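Local structure of sugar ABC transporter substrate-binding protein (Treponema pallidum subsp. pallidum, 5U2P) at residues 209-220 / 389-397. The protein probably binds a sugar or related small ligand in the periplasm as the substrate-binding component of an ABC transporter, although its true ligand is uncertain. Residues are numbered along the deposited sequence; the frame is centred on the assembly and turned at random.
Sequences LVKRATDDSIDW and ASVFPDFAA
Pro393 and Phe395 of 389-397 cover one face of the Trp220 indole, both displaced toward its rim, while Ile218 from the same segment as the tryptophan lays CD1 over the centre of the opposite face. Pro393 makes an off-centre CH-pi contact, with CG 4.1 Å from the centroid of the Trp220 six-membered ring. Phe395 instead meets that face with its edge, CZ leading, in a T-shaped pair whose planes stand at 84° and whose centroids are 5.5 Å apart. The face of Phe395 rests in turn on CB of Pro393, so the two residues pack on each other as well as on the same indole face. At the Trp220 edge, CH2 lies 3.9 Å from CD1 of Phe392, nearly in the indole plane.

Phe392 carries the contact on to the helix. Its CG stands anti to the carbonyl carbon and beside the backbone N (chi1 -71°), which brings the ring rim to the last helical turns: Val210 CG2 approaches Phe392 CZ in the ring plane at 3.8 Å, Leu209 CG sits by Phe392 CE1, and Ala213 CB comes obliquely to Phe392 CE1 at 3.7 Å. Val391 packs its two methyls against Ala213 and Thr214, where the two backbones are nearest, Ala213 CA and Val391 CA being 5.7 Å apart. The Thr214 hydroxyl is turned back into its helix, donating to Val210 O from above the carbonyl plane; Thr214 N reaches the same oxygen from the other face. Ser390 OG accepts from Phe392 N, an ST turn, and also bonds to Ala382 O.

Helix 406-417 adds Ala413 beside Trp220 and Pro393, and Met409 beside Phe395. In this buried, largely apolar contact the loop between strand 372-374 and helix 406-417 packs on the end of helix 191-214 and the turn after it, within the two-lobed fold characteristic of periplasmic solute-binding proteins.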
loop_
_atom_site.group_PDB
_atom_site.type_symbol
_atom_site.label_atom_id
_atom_site.label_comp_id
_atom_site.label_asym_id
_atom_site.label_seq_id
_atom_site.Cartn_x
_atom_site.Cartn_y
_atom_site.Cartn_z
ATOM N N LEU A 209 -6.203 8.425 13.023
ATOM C CA LEU A 209 -5.034 9.289 13.120
ATOM C C LEU A 209 -4.949 10.199 11.894
ATOM O O LEU A 209 -4.687 11.391 12.028
ATOM C CB LEU A 209 -3.755 8.461 13.267
ATOM C CG LEU A 209 -2.477 9.267 13.501
ATOM C CD1 LEU A 209 -2.491 9.944 14.871
ATOM C CD2 LEU A 209 -1.236 8.392 13.350
ATOM N N VAL A 210 -5.132 9.640 10.702
ATOM C CA VAL A 210 -5.104 10.454 9.484
ATOM C C VAL A 210 -6.223 11.497 9.538
ATOM O O VAL A 210 -6.029 12.664 9.189
ATOM C CB VAL A 210 -5.237 9.590 8.218
ATOM C CG1 VAL A 210 -5.310 10.465 6.979
ATOM C CG2 VAL A 210 -4.048 8.628 8.120
ATOM N N LYS A 211 -7.388 11.069 10.006
ATOM C CA LYS A 211 -8.547 11.945 10.109
ATOM C C LYS A 211 -8.260 13.147 11.004
ATOM O O LYS A 211 -8.482 14.301 10.613
ATOM C CB LYS A 211 -9.748 11.157 10.645
ATOM C CG LYS A 211 -11.077 11.915 10.629
ATOM C CD LYS A 211 -11.533 12.180 9.196
ATOM C CE LYS A 211 -12.995 12.615 9.120
ATOM N NZ LYS A 211 -13.219 13.970 9.680
ATOM N N ARG A 212 -7.757 12.890 12.210
ATOM C CA ARG A 212 -7.579 13.980 13.169
ATOM C C ARG A 212 -6.342 14.798 12.808
ATOM O O ARG A 212 -6.284 15.988 13.095
ATOM C CB ARG A 212 -7.518 13.467 14.618
ATOM C CG ARG A 212 -6.372 12.560 15.028
ATOM C CD ARG A 212 -6.496 12.244 16.529
ATOM N NE ARG A 212 -5.569 11.217 17.007
ATOM C CZ ARG A 212 -5.787 9.905 16.936
ATOM N NH1 ARG A 212 -6.905 9.424 16.389
ATOM N NH2 ARG A 212 -4.882 9.067 17.414
ATOM N N ALA A 213 -5.376 14.186 12.122
ATOM C CA ALA A 213 -4.244 14.955 11.627
ATOM C C ALA A 213 -4.709 15.911 10.522
ATOM O O ALA A 213 -4.244 17.054 10.436
ATOM C CB ALA A 213 -3.138 14.031 11.112
ATOM N N THR A 214 -5.645 15.443 9.708
ATOM C CA THR A 214 -6.091 16.173 8.528
ATOM C C THR A 214 -7.048 17.317 8.868
ATOM O O THR A 214 -6.975 18.372 8.233
ATOM C CB THR A 214 -6.765 15.231 7.515
ATOM O OG1 THR A 214 -5.836 14.198 7.143
ATOM C CG2 THR A 214 -7.157 15.984 6.267
ATOM N N ASP A 215 -7.917 17.130 9.863
ATOM C CA ASP A 215 -8.837 18.212 10.265
ATOM C C ASP A 215 -8.249 19.093 11.377
ATOM O O ASP A 215 -8.923 19.975 11.910
ATOM C CB ASP A 215 -10.202 17.638 10.679
ATOM C CG ASP A 215 -10.162 16.803 11.957
ATOM O OD1 ASP A 215 -9.186 16.878 12.728
ATOM O OD2 ASP A 215 -11.147 16.067 12.193
ATOM N N ASP A 216 -6.986 18.846 11.709
ATOM C CA ASP A 216 -6.214 19.716 12.592
ATOM C C ASP A 216 -6.722 19.707 14.035
ATOM O O ASP A 216 -6.457 20.630 14.803
ATOM C CB ASP A 216 -6.211 21.145 12.045
ATOM C CG ASP A 216 -4.816 21.700 11.893
ATOM O OD1 ASP A 216 -3.999 21.520 12.823
ATOM O OD2 ASP A 216 -4.535 22.306 10.837
ATOM N N SER A 217 -7.416 18.639 14.405
ATOM C CA SER A 217 -7.902 18.473 15.767
ATOM C C SER A 217 -6.914 17.706 16.644
ATOM O O SER A 217 -7.053 17.684 17.867
ATOM C CB SER A 217 -9.253 17.751 15.760
ATOM O OG SER A 217 -9.114 16.377 15.430
ATOM N N ILE A 218 -5.916 17.080 16.022
ATOM C CA ILE A 218 -4.972 16.239 16.751
ATOM C C ILE A 218 -4.192 17.042 17.788
ATOM O O ILE A 218 -3.858 18.203 17.558
ATOM C CB ILE A 218 -3.982 15.547 15.794
ATOM C CG1 ILE A 218 -3.133 14.514 16.543
ATOM C CG2 ILE A 218 -3.092 16.557 15.078
ATOM C CD1 ILE A 218 -2.449 13.541 15.603
ATOM N N ASP A 219 -3.943 16.419 18.937
ATOM C CA ASP A 219 -2.963 16.919 19.900
ATOM C C ASP A 219 -1.911 15.835 20.140
ATOM O O ASP A 219 -2.190 14.826 20.804
ATOM C CB ASP A 219 -3.638 17.326 21.215
ATOM C CG ASP A 219 -2.683 18.026 22.170
ATOM O OD1 ASP A 219 -1.473 17.706 22.150
ATOM O OD2 ASP A 219 -3.139 18.898 22.941
ATOM N N TRP A 220 -0.723 16.029 19.574
ATOM C CA TRP A 220 0.307 14.997 19.582
ATOM C C TRP A 220 0.716 14.567 20.989
ATOM O O TRP A 220 1.151 13.430 21.173
ATOM C CB TRP A 220 1.537 15.462 18.776
ATOM C CG TRP A 220 1.254 15.440 17.280
ATOM C CD1 TRP A 220 0.935 16.507 16.490
ATOM C CD2 TRP A 220 1.221 14.289 16.425
ATOM N NE1 TRP A 220 0.706 16.094 15.201
ATOM C CE2 TRP A 220 0.880 14.738 15.131
ATOM C CE3 TRP A 220 1.453 12.925 16.625
ATOM C CZ2 TRP A 220 0.770 13.873 14.046
ATOM C CZ3 TRP A 220 1.337 12.067 15.546
ATOM C CH2 TRP A 220 0.995 12.543 14.276
ATOM N N ALA A 389 2.061 19.846 1.384
ATOM C CA ALA A 389 2.424 19.967 2.792
ATOM C C ALA A 389 1.736 18.897 3.631
ATOM O O ALA A 389 0.542 18.986 3.886
ATOM C CB ALA A 389 2.068 21.339 3.308
ATOM N N SER A 390 2.502 17.901 4.071
ATOM C CA SER A 390 1.954 16.740 4.771
ATOM C C SER A 390 1.224 17.091 6.066
ATOM O O SER A 390 1.575 18.056 6.745
ATOM C CB SER A 390 3.071 15.754 5.098
ATOM O OG SER A 390 2.549 14.629 5.785
ATOM N N VAL A 391 0.218 16.298 6.414
ATOM C CA VAL A 391 -0.491 16.481 7.684
ATOM C C VAL A 391 0.275 15.858 8.842
ATOM O O VAL A 391 -0.103 16.029 10.003
ATOM C CB VAL A 391 -1.918 15.871 7.659
ATOM C CG1 VAL A 391 -2.765 16.515 6.574
ATOM C CG2 VAL A 391 -1.870 14.347 7.456
ATOM N N PHE A 392 1.351 15.142 8.521
ATOM C CA PHE A 392 2.155 14.467 9.528
ATOM C C PHE A 392 3.493 15.136 9.717
ATOM O O PHE A 392 4.049 15.732 8.775
ATOM C CB PHE A 392 2.376 12.995 9.149
ATOM C CG PHE A 392 1.133 12.150 9.262
ATOM C CD1 PHE A 392 0.442 12.061 10.466
ATOM C CD2 PHE A 392 0.666 11.434 8.174
ATOM C CE1 PHE A 392 -0.692 11.297 10.581
ATOM C CE2 PHE A 392 -0.483 10.665 8.285
ATOM C CZ PHE A 392 -1.159 10.592 9.492
ATOM N N PRO A 393 4.045 15.016 10.928
ATOM C CA PRO A 393 5.352 15.625 11.182
ATOM C C PRO A 393 6.494 14.857 10.561
ATOM O O PRO A 393 6.414 13.644 10.424
ATOM C CB PRO A 393 5.470 15.581 12.714
ATOM C CG PRO A 393 4.111 15.267 13.214
ATOM C CD PRO A 393 3.484 14.432 12.155
ATOM N N ASP A 394 7.558 15.565 10.205
ATOM C CA ASP A 394 8.820 14.937 9.853
ATOM C C ASP A 394 9.558 14.618 11.152
ATOM O O ASP A 394 10.448 15.361 11.572
ATOM C CB ASP A 394 9.630 15.868 8.958
ATOM C CG ASP A 394 10.915 15.246 8.467
ATOM O OD1 ASP A 394 11.102 14.017 8.628
ATOM O OD2 ASP A 394 11.730 15.995 7.892
ATOM N N PHE A 395 9.136 13.550 11.823
ATOM C CA PHE A 395 9.718 13.160 13.102
ATOM C C PHE A 395 11.236 12.988 13.057
ATOM O O PHE A 395 11.932 13.319 14.021
ATOM C CB PHE A 395 9.078 11.862 13.593
ATOM C CG PHE A 395 7.723 12.043 14.180
ATOM C CD1 PHE A 395 7.561 12.754 15.346
ATOM C CD2 PHE A 395 6.610 11.473 13.585
ATOM C CE1 PHE A 395 6.307 12.921 15.900
ATOM C CE2 PHE A 395 5.361 11.635 14.132
ATOM C CZ PHE A 395 5.206 12.356 15.289
ATOM N N ALA A 396 11.761 12.464 11.952
ATOM C CA ALA A 396 13.200 12.200 11.871
ATOM C C ALA A 396 14.004 13.492 11.968
ATOM O O ALA A 396 15.153 13.487 12.420
ATOM C CB ALA A 396 13.548 11.452 10.572
ATOM N N ALA A 397 13.402 14.603 11.559
ATOM C CA ALA A 397 14.072 15.891 11.634
ATOM C C ALA A 397 14.309 16.316 13.078
ATOM O O ALA A 397 15.191 17.128 13.350
ATOM C CB ALA A 397 13.269 16.940 10.907
#